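Local coordinates for YbbR family protein (Desulfitobacterium hafniense, PDB 3LYW), which is of unknown function but belongs to the YbbR family, some of whose members regulate diadenylate cyclase; this chain is probably one all-beta YbbR domain of the longer protein, at residues Arg1-Thr6 and Val29-Tyr34; Leu9-Thr14 and Ala45-Ser50; Pro25-Lys30 and Val72-Arg77; Glu56-Val61 and Val78-Leu83. All blocks are in the same frame, centred on the assembly; numbering follows the deposited sequence.

Contact 1. Residues Arg1-Thr6 and Val29-Tyr34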
loop_
_atom_site.group_PDB
_atom_site.type_symbol
_atom_site.label_atom_id
_atom_site.label_comp_id
_atom_site.label_asym_id
_atom_site.label_seq_id
_atom_site.Cartn_x
_atom_site.Cartn_y
_atom_site.Cartn_z
ATOM N N ARG A 1 -12.353 6.964 17.844
ATOM C CA ARG A 1 -10.873 7.038 18.023
ATOM C C ARG A 1 -10.213 7.623 16.771
ATOM O O ARG A 1 -9.178 8.289 16.863
ATOM C CB ARG A 1 -10.307 5.643 18.290
ATOM C CG ARG A 1 -8.892 5.627 18.848
ATOM C CD ARG A 1 -8.404 4.198 19.000
ATOM N NE ARG A 1 -7.248 4.088 19.883
ATOM C CZ ARG A 1 -6.660 2.938 20.188
ATOM N NH1 ARG A 1 -7.120 1.802 19.679
ATOM N NH2 ARG A 1 -5.621 2.917 21.011
ATOM N N ASP A 2 -10.820 7.376 15.609
ATOM C CA ASP A 2 -10.298 7.869 14.328
ATOM C C ASP A 2 -8.772 7.829 14.327
ATOM O O ASP A 2 -8.114 8.848 14.130
ATOM C CB ASP A 2 -10.769 9.306 14.083
ATOM C CG ASP A 2 -12.253 9.476 14.333
ATOM O OD1 ASP A 2 -13.048 8.673 13.794
ATOM O OD2 ASP A 2 -12.623 10.411 15.074
ATOM N N PRO A 3 -8.191 6.642 14.540
ATOM C CA PRO A 3 -6.736 6.479 14.574
ATOM C C PRO A 3 -5.987 6.785 13.281
ATOM O O PRO A 3 -6.476 6.517 12.184
ATOM C CB PRO A 3 -6.573 5.024 14.993
ATOM C CG PRO A 3 -7.743 4.361 14.328
ATOM C CD PRO A 3 -8.868 5.334 14.632
ATOM N N THR A 4 -4.802 7.371 13.426
ATOM C CA THR A 4 -3.950 7.677 12.285
ATOM C C THR A 4 -2.954 6.539 12.325
ATOM O O THR A 4 -2.293 6.331 13.339
ATOM C CB THR A 4 -3.220 9.014 12.457
ATOM O OG1 THR A 4 -4.169 10.081 12.369
ATOM C CG2 THR A 4 -2.173 9.194 11.365
ATOM N N LEU A 5 -2.865 5.788 11.235
ATOM C CA LEU A 5 -1.981 4.636 11.186
ATOM C C LEU A 5 -0.794 4.810 10.255
ATOM O O LEU A 5 -0.831 5.597 9.313
ATOM C CB LEU A 5 -2.777 3.406 10.739
ATOM C CG LEU A 5 -4.168 3.297 11.374
ATOM C CD1 LEU A 5 -4.927 2.129 10.765
ATOM C CD2 LEU A 5 -4.034 3.153 12.868
ATOM N N THR A 6 0.265 4.061 10.542
ATOM C CA THR A 6 1.471 4.050 9.725
ATOM C C THR A 6 1.600 2.600 9.285
ATOM O O THR A 6 1.932 1.726 10.093
ATOM C CB THR A 6 2.700 4.456 10.538
ATOM O OG1 THR A 6 2.488 5.773 11.062
ATOM C CG2 THR A 6 3.952 4.448 9.662
ATOM N N VAL A 29 -2.110 6.758 7.156
ATOM C CA VAL A 29 -3.535 6.704 6.875
ATOM C C VAL A 29 -4.389 7.324 7.975
ATOM O O VAL A 29 -4.239 6.996 9.145
ATOM C CB VAL A 29 -3.987 5.234 6.670
ATOM C CG1 VAL A 29 -5.481 5.172 6.390
ATOM C CG2 VAL A 29 -3.202 4.598 5.521
ATOM N N LYS A 30 -5.274 8.233 7.581
ATOM C CA LYS A 30 -6.194 8.872 8.509
ATOM C C LYS A 30 -7.484 8.095 8.356
ATOM O O LYS A 30 -7.862 7.710 7.241
ATOM C CB LYS A 30 -6.416 10.339 8.146
ATOM C CG LYS A 30 -5.202 11.213 8.397
ATOM C CD LYS A 30 -5.532 12.677 8.212
ATOM C CE LYS A 30 -4.310 13.557 8.416
ATOM N NZ LYS A 30 -4.607 14.981 8.082
ATOM N N THR A 31 -8.169 7.877 9.470
ATOM C CA THR A 31 -9.383 7.081 9.445
ATOM C C THR A 31 -10.499 7.639 10.305
ATOM O O THR A 31 -10.283 8.540 11.121
ATOM C CB THR A 31 -9.089 5.675 9.976
ATOM O OG1 THR A 31 -8.831 5.756 11.382
ATOM C CG2 THR A 31 -7.867 5.093 9.310
ATOM N N GLU A 32 -11.688 7.070 10.123
ATOM C CA GLU A 32 -12.839 7.459 10.917
ATOM C C GLU A 32 -13.499 6.180 11.402
ATOM O O GLU A 32 -13.777 5.278 10.609
ATOM C CB GLU A 32 -13.821 8.297 10.090
ATOM C CG GLU A 32 -13.180 9.544 9.499
ATOM C CD GLU A 32 -14.178 10.645 9.183
ATOM O OE1 GLU A 32 -15.225 10.350 8.573
ATOM O OE2 GLU A 32 -13.902 11.810 9.540
ATOM N N GLY A 33 -13.725 6.104 12.711
ATOM C CA GLY A 33 -14.338 4.925 13.287
ATOM C C GLY A 33 -13.538 4.442 14.477
ATOM O O GLY A 33 -12.565 5.089 14.878
ATOM N N TYR A 34 -13.942 3.309 15.044
ATOM C CA TYR A 34 -13.256 2.743 16.199
ATOM C C TYR A 34 -13.001 1.251 16.013
ATOM O O TYR A 34 -13.781 0.554 15.365
ATOM C CB TYR A 34 -14.066 2.983 17.474
ATOM C CG TYR A 34 -13.432 2.409 18.720
ATOM C CD1 TYR A 34 -12.163 2.804 19.122
ATOM C CD2 TYR A 34 -14.102 1.474 19.496
ATOM C CE1 TYR A 34 -11.579 2.283 20.260
ATOM C CE2 TYR A 34 -13.527 0.947 20.637
ATOM C CZ TYR A 34 -12.264 1.355 21.014
ATOM O OH TYR A 34 -11.687 0.833 22.149
HETATM O O HOH W 1 -7.045 9.660 11.766
#

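Contact 2. Residues Leu9-Thr14 and Ala45-Ser50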
loop_
_atom_site.group_PDB
_atom_site.type_symbol
_atom_site.label_atom_id
_atom_site.label_comp_id
_atom_site.label_asym_id
_atom_site.label_seq_id
_atom_site.Cartn_x
_atom_site.Cartn_y
_atom_site.Cartn_z
ATOM N N LEU A 9 4.033 -0.697 3.043
ATOM C CA LEU A 9 3.464 -0.867 1.711
ATOM C C LEU A 9 3.863 -2.201 1.099
ATOM O O LEU A 9 5.032 -2.575 1.113
ATOM C CB LEU A 9 3.919 0.279 0.803
ATOM C CG LEU A 9 3.286 0.357 -0.595
ATOM C CD1 LEU A 9 1.774 0.432 -0.480
ATOM C CD2 LEU A 9 3.821 1.569 -1.333
ATOM N N ILE A 10 2.873 -2.911 0.572
ATOM C CA ILE A 10 3.074 -4.222 -0.034
ATOM C C ILE A 10 2.684 -4.225 -1.503
ATOM O O ILE A 10 1.705 -3.587 -1.899
ATOM C CB ILE A 10 2.232 -5.288 0.688
ATOM C CG1 ILE A 10 2.724 -5.431 2.125
ATOM C CG2 ILE A 10 2.310 -6.618 -0.051
ATOM C CD1 ILE A 10 4.220 -5.669 2.231
ATOM N N ALA A 11 3.454 -4.934 -2.317
ATOM C CA ALA A 11 3.135 -4.990 -3.733
ATOM C C ALA A 11 2.352 -6.261 -4.031
ATOM O O ALA A 11 2.732 -7.334 -3.583
ATOM C CB ALA A 11 4.406 -4.960 -4.550
ATOM N N LYS A 12 1.259 -6.135 -4.775
ATOM C CA LYS A 12 0.466 -7.302 -5.147
ATOM C C LYS A 12 0.572 -7.548 -6.655
ATOM O O LYS A 12 0.782 -6.623 -7.445
ATOM C CB LYS A 12 -0.996 -7.097 -4.757
ATOM C CG LYS A 12 -1.222 -6.826 -3.287
ATOM C CD LYS A 12 -0.950 -8.050 -2.416
ATOM C CE LYS A 12 -1.339 -7.774 -0.964
ATOM N NZ LYS A 12 -1.072 -8.933 -0.070
ATOM N N ASN A 13 0.443 -8.810 -7.043
ATOM C CA ASN A 13 0.507 -9.212 -8.431
ATOM C C ASN A 13 1.749 -8.761 -9.186
ATOM O O ASN A 13 1.672 -8.387 -10.354
ATOM C CB ASN A 13 -0.760 -8.743 -9.145
ATOM C CG ASN A 13 -2.020 -9.261 -8.474
ATOM O OD1 ASN A 13 -2.829 -8.489 -7.974
ATOM N ND2 ASN A 13 -2.181 -10.573 -8.452
ATOM N N THR A 14 2.897 -8.796 -8.516
ATOM C CA THR A 14 4.146 -8.427 -9.164
ATOM C C THR A 14 4.338 -9.438 -10.292
ATOM O O THR A 14 4.340 -10.641 -10.054
ATOM C CB THR A 14 5.344 -8.544 -8.198
ATOM O OG1 THR A 14 5.186 -7.616 -7.116
ATOM C CG2 THR A 14 6.655 -8.244 -8.931
ATOM N N ALA A 45 -0.862 -1.482 3.393
ATOM C CA ALA A 45 -1.301 -0.630 2.305
ATOM C C ALA A 45 -0.729 -1.417 1.140
ATOM O O ALA A 45 0.201 -2.199 1.329
ATOM C CB ALA A 45 -0.642 0.737 2.396
ATOM N N TYR A 46 -1.251 -1.228 -0.062
ATOM C CA TYR A 46 -0.710 -1.983 -1.179
ATOM C C TYR A 46 -0.770 -1.255 -2.507
ATOM O O TYR A 46 -1.512 -0.283 -2.666
ATOM C CB TYR A 46 -1.456 -3.320 -1.313
ATOM C CG TYR A 46 -2.894 -3.188 -1.767
ATOM C CD1 TYR A 46 -3.223 -3.113 -3.121
ATOM C CD2 TYR A 46 -3.923 -3.103 -0.837
ATOM C CE1 TYR A 46 -4.545 -2.952 -3.532
ATOM C CE2 TYR A 46 -5.243 -2.949 -1.236
ATOM C CZ TYR A 46 -5.546 -2.873 -2.578
ATOM O OH TYR A 46 -6.847 -2.709 -2.964
ATOM N N VAL A 47 0.060 -1.720 -3.434
ATOM C CA VAL A 47 0.070 -1.226 -4.796
ATOM C C VAL A 47 -0.167 -2.482 -5.627
ATOM O O VAL A 47 0.344 -3.555 -5.308
ATOM C CB VAL A 47 1.409 -0.567 -5.178
ATOM C CG1 VAL A 47 1.523 0.768 -4.485
ATOM C CG2 VAL A 47 2.592 -1.475 -4.796
ATOM N N ASP A 48 -0.969 -2.349 -6.675
ATOM C CA ASP A 48 -1.300 -3.480 -7.529
ATOM C C ASP A 48 -0.525 -3.366 -8.838
ATOM O O ASP A 48 -0.822 -2.513 -9.674
ATOM C CB ASP A 48 -2.810 -3.485 -7.800
ATOM C CG ASP A 48 -3.289 -4.786 -8.408
ATOM O OD1 ASP A 48 -2.436 -5.622 -8.775
ATOM O OD2 ASP A 48 -4.518 -4.972 -8.519
ATOM N N LEU A 49 0.465 -4.238 -9.015
ATOM C CA LEU A 49 1.301 -4.227 -10.215
ATOM C C LEU A 49 0.759 -5.106 -11.330
ATOM O O LEU A 49 1.454 -5.393 -12.299
ATOM C CB LEU A 49 2.726 -4.678 -9.865
ATOM C CG LEU A 49 3.658 -3.601 -9.287
ATOM C CD1 LEU A 49 2.949 -2.826 -8.216
ATOM C CD2 LEU A 49 4.922 -4.255 -8.714
ATOM N N SER A 50 -0.484 -5.541 -11.192
ATOM C CA SER A 50 -1.083 -6.397 -12.204
ATOM C C SER A 50 -0.841 -5.855 -13.604
ATOM O O SER A 50 -1.080 -4.682 -13.873
ATOM C CB SER A 50 -2.588 -6.535 -11.968
ATOM O OG SER A 50 -2.869 -7.169 -10.735
#

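Contact 3. Residues Pro25-Lys30 and Val72-Arg77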
loop_
_atom_site.group_PDB
_atom_site.type_symbol
_atom_site.label_atom_id
_atom_site.label_comp_id
_atom_site.label_asym_id
_atom_site.label_seq_id
_atom_site.Cartn_x
_atom_site.Cartn_y
_atom_site.Cartn_z
ATOM N N PRO A 25 8.014 2.810 0.321
ATOM C CA PRO A 25 7.891 3.708 1.470
ATOM C C PRO A 25 6.744 3.290 2.370
ATOM O O PRO A 25 5.943 2.437 1.995
ATOM C CB PRO A 25 7.653 5.062 0.815
ATOM C CG PRO A 25 6.832 4.684 -0.379
ATOM C CD PRO A 25 7.572 3.482 -0.913
ATOM N N SER A 26 6.699 3.864 3.568
ATOM C CA SER A 26 5.630 3.574 4.507
ATOM C C SER A 26 4.490 4.499 4.110
ATOM O O SER A 26 4.697 5.450 3.359
ATOM C CB SER A 26 6.068 3.864 5.947
ATOM O OG SER A 26 6.480 5.212 6.104
ATOM N N VAL A 27 3.300 4.219 4.615
ATOM C CA VAL A 27 2.121 5.003 4.282
ATOM C C VAL A 27 1.390 5.470 5.543
ATOM O O VAL A 27 1.211 4.688 6.486
ATOM C CB VAL A 27 1.143 4.158 3.440
ATOM C CG1 VAL A 27 -0.106 4.953 3.146
ATOM C CG2 VAL A 27 1.810 3.727 2.153
ATOM N N ARG A 28 0.970 6.736 5.558
ATOM C CA ARG A 28 0.224 7.270 6.702
ATOM C C ARG A 28 -1.249 7.315 6.307
ATOM O O ARG A 28 -1.593 7.855 5.253
ATOM C CB ARG A 28 0.706 8.673 7.050
ATOM C CG ARG A 28 2.112 8.693 7.578
ATOM C CD ARG A 28 2.151 8.910 9.076
ATOM N NE ARG A 28 2.529 10.285 9.398
ATOM C CZ ARG A 28 2.948 10.689 10.593
ATOM N NH1 ARG A 28 3.043 9.823 11.594
ATOM N NH2 ARG A 28 3.288 11.958 10.785
ATOM N N VAL A 29 -2.110 6.758 7.156
ATOM C CA VAL A 29 -3.535 6.704 6.875
ATOM C C VAL A 29 -4.389 7.324 7.975
ATOM O O VAL A 29 -4.239 6.996 9.145
ATOM C CB VAL A 29 -3.987 5.234 6.670
ATOM C CG1 VAL A 29 -5.481 5.172 6.390
ATOM C CG2 VAL A 29 -3.202 4.598 5.521
ATOM N N LYS A 30 -5.274 8.233 7.581
ATOM C CA LYS A 30 -6.194 8.872 8.509
ATOM C C LYS A 30 -7.484 8.095 8.356
ATOM O O LYS A 30 -7.862 7.710 7.241
ATOM C CB LYS A 30 -6.416 10.339 8.146
ATOM C CG LYS A 30 -5.202 11.213 8.397
ATOM C CD LYS A 30 -5.532 12.677 8.212
ATOM C CE LYS A 30 -4.310 13.557 8.416
ATOM N NZ LYS A 30 -4.607 14.981 8.082
ATOM N N VAL A 72 -10.018 7.732 5.237
ATOM C CA VAL A 72 -10.367 9.051 4.719
ATOM C C VAL A 72 -9.207 9.780 4.042
ATOM O O VAL A 72 -9.414 10.727 3.287
ATOM C CB VAL A 72 -10.929 9.949 5.841
ATOM C CG1 VAL A 72 -12.167 9.311 6.439
ATOM C CG2 VAL A 72 -9.885 10.167 6.905
ATOM N N GLU A 73 -7.981 9.355 4.314
ATOM C CA GLU A 73 -6.827 10.006 3.708
ATOM C C GLU A 73 -5.636 9.060 3.673
ATOM O O GLU A 73 -5.383 8.349 4.635
ATOM C CB GLU A 73 -6.470 11.252 4.514
ATOM C CG GLU A 73 -5.331 12.073 3.982
ATOM C CD GLU A 73 -5.140 13.348 4.782
ATOM O OE1 GLU A 73 -6.017 14.237 4.718
ATOM O OE2 GLU A 73 -4.118 13.455 5.487
ATOM N N ILE A 74 -4.911 9.060 2.558
ATOM C CA ILE A 74 -3.746 8.198 2.401
ATOM C C ILE A 74 -2.558 8.974 1.844
ATOM O O ILE A 74 -2.653 9.601 0.789
ATOM C CB ILE A 74 -4.048 7.004 1.477
ATOM C CG1 ILE A 74 -5.314 6.280 1.937
ATOM C CG2 ILE A 74 -2.865 6.048 1.438
ATOM C CD1 ILE A 74 -5.925 5.387 0.879
ATOM N N SER A 75 -1.439 8.926 2.559
ATOM C CA SER A 75 -0.229 9.623 2.138
ATOM C C SER A 75 0.997 8.727 2.268
ATOM O O SER A 75 1.265 8.176 3.336
ATOM C CB SER A 75 -0.035 10.901 2.955
ATOM O OG SER A 75 1.120 11.605 2.534
ATOM N N PRO A 76 1.739 8.585 1.175
ATOM C CA PRO A 76 1.393 9.255 -0.083
ATOM C C PRO A 76 0.275 8.528 -0.823
ATOM O O PRO A 76 0.036 7.348 -0.572
ATOM C CB PRO A 76 2.693 9.174 -0.886
ATOM C CG PRO A 76 3.372 7.955 -0.370
ATOM C CD PRO A 76 3.033 7.885 1.093
ATOM N N ARG A 77 -0.400 9.234 -1.726
ATOM C CA ARG A 77 -1.489 8.648 -2.497
ATOM C C ARG A 77 -0.959 7.856 -3.687
ATOM O O ARG A 77 -1.537 6.841 -4.077
ATOM C CB ARG A 77 -2.453 9.737 -2.975
ATOM C CG ARG A 77 -3.089 10.540 -1.854
ATOM C CD ARG A 77 -3.297 11.990 -2.261
ATOM N NE ARG A 77 -3.961 12.761 -1.214
ATOM C CZ ARG A 77 -3.387 13.115 -0.070
ATOM N NH1 ARG A 77 -2.132 12.767 0.182
ATOM N NH2 ARG A 77 -4.066 13.819 0.826
HETATM O O HOH W 2 -2.781 10.495 5.886
#

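Contact 4. Residues Glu56-Val61 and Val78-Leu83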
loop_
_atom_site.group_PDB
_atom_site.type_symbol
_atom_site.label_atom_id
_atom_site.label_comp_id
_atom_site.label_asym_id
_atom_site.label_seq_id
_atom_site.Cartn_x
_atom_site.Cartn_y
_atom_site.Cartn_z
ATOM N N GLU A 56 9.714 2.434 -15.160
ATOM C CA GLU A 56 9.241 3.203 -14.016
ATOM C C GLU A 56 7.798 3.612 -14.243
ATOM O O GLU A 56 7.473 4.179 -15.286
ATOM C CB GLU A 56 10.117 4.449 -13.813
ATOM C CG GLU A 56 9.837 5.196 -12.507
ATOM C CD GLU A 56 10.857 6.287 -12.217
ATOM O OE1 GLU A 56 10.804 7.345 -12.874
ATOM O OE2 GLU A 56 11.721 6.082 -11.336
ATOM N N HIS A 57 6.939 3.313 -13.273
ATOM C CA HIS A 57 5.522 3.643 -13.363
ATOM C C HIS A 57 5.011 4.148 -12.020
ATOM O O HIS A 57 5.630 3.916 -10.972
ATOM C CB HIS A 57 4.705 2.407 -13.741
ATOM C CG HIS A 57 5.312 1.594 -14.838
ATOM N ND1 HIS A 57 5.472 2.071 -16.118
ATOM C CD2 HIS A 57 5.832 0.343 -14.829
ATOM C CE1 HIS A 57 6.067 1.151 -16.856
ATOM N NE2 HIS A 57 6.295 0.094 -16.099
ATOM N N ASP A 58 3.868 4.828 -12.052
ATOM C CA ASP A 58 3.235 5.326 -10.823
ATOM C C ASP A 58 2.082 4.402 -10.462
ATOM O O ASP A 58 1.357 3.937 -11.351
ATOM C CB ASP A 58 2.685 6.736 -11.025
ATOM C CG ASP A 58 3.732 7.689 -11.541
ATOM O OD1 ASP A 58 4.854 7.683 -10.995
ATOM O OD2 ASP A 58 3.430 8.442 -12.488
ATOM N N TYR A 59 1.908 4.151 -9.169
ATOM C CA TYR A 59 0.842 3.284 -8.714
ATOM C C TYR A 59 0.067 3.949 -7.592
ATOM O O TYR A 59 0.644 4.601 -6.723
ATOM C CB TYR A 59 1.426 1.949 -8.236
ATOM C CG TYR A 59 2.162 1.190 -9.318
ATOM C CD1 TYR A 59 1.475 0.381 -10.229
ATOM C CD2 TYR A 59 3.548 1.288 -9.446
ATOM C CE1 TYR A 59 2.149 -0.308 -11.230
ATOM C CE2 TYR A 59 4.231 0.601 -10.455
ATOM C CZ TYR A 59 3.524 -0.194 -11.338
ATOM O OH TYR A 59 4.201 -0.880 -12.321
ATOM N N GLU A 60 -1.248 3.783 -7.628
ATOM C CA GLU A 60 -2.122 4.339 -6.612
ATOM C C GLU A 60 -2.034 3.489 -5.348
ATOM O O GLU A 60 -2.169 2.268 -5.401
ATOM C CB GLU A 60 -3.564 4.333 -7.105
ATOM C CG GLU A 60 -4.545 4.946 -6.142
ATOM C CD GLU A 60 -5.985 4.580 -6.483
ATOM O OE1 GLU A 60 -6.333 4.586 -7.683
ATOM O OE2 GLU A 60 -6.765 4.288 -5.550
ATOM N N VAL A 61 -1.828 4.142 -4.213
ATOM C CA VAL A 61 -1.732 3.433 -2.946
ATOM C C VAL A 61 -3.141 3.152 -2.446
ATOM O O VAL A 61 -3.997 4.039 -2.435
ATOM C CB VAL A 61 -0.974 4.270 -1.886
ATOM C CG1 VAL A 61 -0.846 3.470 -0.577
ATOM C CG2 VAL A 61 0.384 4.661 -2.411
ATOM N N VAL A 78 0.143 8.327 -4.261
ATOM C CA VAL A 78 0.754 7.664 -5.406
ATOM C C VAL A 78 2.240 7.414 -5.169
ATOM O O VAL A 78 2.929 8.234 -4.562
ATOM C CB VAL A 78 0.582 8.490 -6.695
ATOM C CG1 VAL A 78 1.270 7.799 -7.862
ATOM C CG2 VAL A 78 -0.894 8.708 -6.990
ATOM N N VAL A 79 2.728 6.275 -5.651
ATOM C CA VAL A 79 4.132 5.915 -5.490
ATOM C C VAL A 79 4.754 5.506 -6.820
ATOM O O VAL A 79 4.155 4.758 -7.593
ATOM C CB VAL A 79 4.307 4.767 -4.478
ATOM C CG1 VAL A 79 3.855 5.208 -3.094
ATOM C CG2 VAL A 79 3.536 3.537 -4.932
ATOM N N THR A 80 5.960 6.002 -7.081
ATOM C CA THR A 80 6.667 5.687 -8.315
ATOM C C THR A 80 7.606 4.511 -8.036
ATOM O O THR A 80 8.410 4.546 -7.114
ATOM C CB THR A 80 7.493 6.897 -8.785
ATOM O OG1 THR A 80 6.625 8.024 -8.991
ATOM C CG2 THR A 80 8.224 6.569 -10.074
ATOM N N LEU A 81 7.506 3.466 -8.850
ATOM C CA LEU A 81 8.333 2.279 -8.670
ATOM C C LEU A 81 8.958 1.833 -9.990
ATOM O O LEU A 81 8.417 2.086 -11.067
ATOM C CB LEU A 81 7.485 1.127 -8.130
ATOM C CG LEU A 81 6.738 1.352 -6.817
ATOM C CD1 LEU A 81 5.874 0.122 -6.515
ATOM C CD2 LEU A 81 7.722 1.607 -5.700
ATOM N N GLN A 82 10.100 1.163 -9.896
ATOM C CA GLN A 82 10.764 0.655 -11.090
ATOM C C GLN A 82 10.710 -0.864 -11.081
ATOM O O GLN A 82 10.969 -1.498 -10.044
ATOM C CB GLN A 82 12.214 1.121 -11.144
ATOM C CG GLN A 82 12.385 2.621 -11.099
ATOM C CD GLN A 82 13.815 3.038 -11.341
ATOM O OE1 GLN A 82 14.755 2.304 -11.022
ATOM N NE2 GLN A 82 13.991 4.231 -11.893
ATOM N N LEU A 83 10.363 -1.441 -12.229
ATOM C CA LEU A 83 10.275 -2.892 -12.374
ATOM C C LEU A 83 11.306 -3.331 -13.400
ATOM O O LEU A 83 11.496 -2.669 -14.416
ATOM C CB LEU A 83 8.890 -3.316 -12.872
ATOM C CG LEU A 83 7.755 -3.643 -11.905
ATOM C CD1 LEU A 83 6.461 -3.780 -12.695
ATOM C CD2 LEU A 83 8.065 -4.911 -11.143
#

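Contact 1. Residues Arg1-Thr6 and Val29-Tyr34
T31 OG1 donates to P3 O over 2.6 Å, meeting a lone pair in the carbonyl plane. With chi1 at 70°, T31 holds OG1 between its own backbone N and carbonyl carbon, and the hydroxyl also touches the proline ring at CD. A second polar link lies further along: D2 and G33 are joined by two bonds, D2 N giving to G33 O while G33 N gives to D2 OD1 at 2.9 Å. D2 CG lies beside the backbone N of its residue (chi1 -48°), which lets one carboxylate oxygen turn to the neighbouring strand. G33 N meets D2 OD1 almost in line with its C-O bond. The carboxylate of E32 lies only 5.4 Å away, D2 OD1 to E32 OE2, so the two like charges would probably repel mildly.

This is the frayed end of an antiparallel pairing between strands 4-12 and 26-33 in the mixed beta-sheet of this domain. The regular ladder starts at L5 and V29, a hydrogen-bonded pair in which L5 N reaches V29 O and V29 N reaches L5 O, each at 2.8 Å. Between it and the D2-G33 pair of bonds, a water steps in: it donates to D2 O, accepts from T31 N and is hydrogen-bonded to T4 OG1.

Packing fills in the rest. L5 and V29 lie buried on one face, V29 resting also on I71 of strand 69-85. At the chain terminus, the ring of Y34 offers its edge to R1: CB lies 3.5 Å from Y34 CD1, and R1 CD sits in the ring plane, with guanidinium and ring planes 54° apart.

Contact 2. Residues Leu9-Thr14 and Ala45-Ser50
L9-K12 and A45-D48 run side by side as a parallel ladder, the one parallel pairing of this mixed sheet; the short strand axes make an angle of 30°. Four backbone bonds knit it in the alternating pattern of parallel strands. I10 N reaches A45 O, V47 N returns to I10 O, and K12 N binds V47 O at 2.8 Å; beyond the last bridge, L49 N closes on K12 O. Weaker CA-H...O contacts run between them, among them Y46 CA to I10 O at 3.0 Å.

Apolar packing lies on the face of L9, A11, A45 and V47. L9 carries its CG anti to the backbone N (chi1 -173°), which lays CD1 against A45 CB at 3.8 Å and CD2 against V47 CG1. L9 and V47 cross at about a right angle. V47 turns its other branch, CG2, to A11 CB at 3.9 Å. Further on, L49 CD2 touches A11 CB and T14 OG1, lying alongside the threonine. V61 and V79 of the neighbouring strands close over L9, and L9, A45 and V47 belong to the hydrophobic interior.

On the other face, K12 bends at chi2 and crosses Y46 with its CG 4.0 Å from Y46 CB, while its NZ makes a long, weak ion pair with E64.

The polar end of the ladder is an Asx turn. D48 OD1 accepts from S50 N at 3.1 Å, and S50 OG also donates to it. Both donors arrive from the same face of the carboxylate, the hydroxyl at 2.5 Å from OD1 and on its syn side.

Contact 3. Residues Pro25-Lys30 and Val72-Arg77
A classic beta bulge marks this antiparallel pairing of strands 26-33 and 69-85: V72 and E73 both face K30, and the extra residue crowds two amides onto one carbonyl. K30 O takes V72 N at 2.9 Å, while E73 N makes only a weak bond to the same oxygen. K30 N in turn gives to E73 O. Further along, R28 and S75 form a regular hydrogen-bonded pair, R28 N reaching S75 O at 2.7 Å and S75 N answering to R28 O. The ladder ends at the cis peptide before P76, whose CD rests near S26 O.

The face of R28, K30, E73 and S75 carries one ion pair. K30 and E73 lie alongside each other, both chains extended and pointing the same way. The extension of E73, with CG anti to its amide nitrogen (chi1 -178°), draws OE2 along the lysine methylenes to a salt bridge with K30 NZ at 3.0 Å. A water donates both to E73 OE2 and to R28 O, tying the carboxylate back to the strand. Replaced by alanine, E73 would probably leave the K30 ammonium without its counter-charge, free to swing into solvent, and take one acceptor from the water.

The opposite face is apolar. V27 CG1 presses on I74 CG2 at 3.4 Å, a close methyl-methyl approach, and that methyl of I74 also meets V29 CG2 at 4.3 Å. V61 and V63 of strand 55-63 pack against this cluster. The pairing thus has two unlike sides: its carbon-lined one is anchored in the core, while the ion pair and water lie on an outer surface where partial solvent screening would probably moderate the attraction.

Contact 4. Residues Glu56-Val61 and Val78-Leu83
Y59 sets its ring, and D58 its carboxylate, by similar first torsions: in each, CG stands anti to the carbonyl carbon (chi1 -61° and -54°). Because the two residues are consecutive in a strand, the ring goes to one face, across L81, and the carboxylate to the other, beside T80. The strands are 55-63 and 69-85, the arms of a beta hairpin, paired antiparallel from E56-Q82 to E60-V78. H57 and L81 exchange two backbone bonds, with L81 N to H57 O at 2.9 Å, and Y59 and V79 do the same.

On the buried face, L81 CD1 touches Y59 CD2 at 3.9 Å, the two side chains crossing at about a right angle. The phenol oxygen, Y59 OH, meets L83 CD1 at 3.7 Å and is hydrogen-bonded to S52, which fixes the ring's far end. V61 CG2 lies on V79 CG1 at 3.6 Å. V47 of strand 44-48 packs on Y59, V79 and L81, placing this face in the domain core.

The outer face is mostly polar, though V78 CG1 packs on D58 CB. D58 and T80 point the same way, and T80 OG1 donates to D58 OD1 at 2.7 Å, in line with the D58 CG-OD1 bond. Next to them the methyl CG2 of T80 lies against the E56 chain. Q82 NE2 donates a hydrogen bond to E56 OE2 at 3.0 Å. A leucine in place of Q82 would probably leave the E56 carboxylate without this amide donor and free to turn. Q82 NE2 comes to E56 OE2 from above the carboxylate plane, 57° out of it.

Overall arrangement
All four contacts belong to one mixed beta-sheet, each joining a different pair of neighbouring strands. Contacts 1 and 2 use the two ends of strand 4-12, their centres about 22 Å apart. Contacts 1 and 3 share V29 and K30 of strand 26-33 and lie about 11 Å apart between centres; contacts 3 and 4 use successive parts of strand 69-85. Contacts 2 and 4, with centres about 10 Å apart, meet through V47, V79 and Y59. Along the chain the segments interleave: contact 2 crosses contacts 1 and 3, contact 3 crosses contact 4, while contact 4 opens after contact 1 closes. Distant sequence parts thus close one helix-free, all-beta domain round a common apolar core.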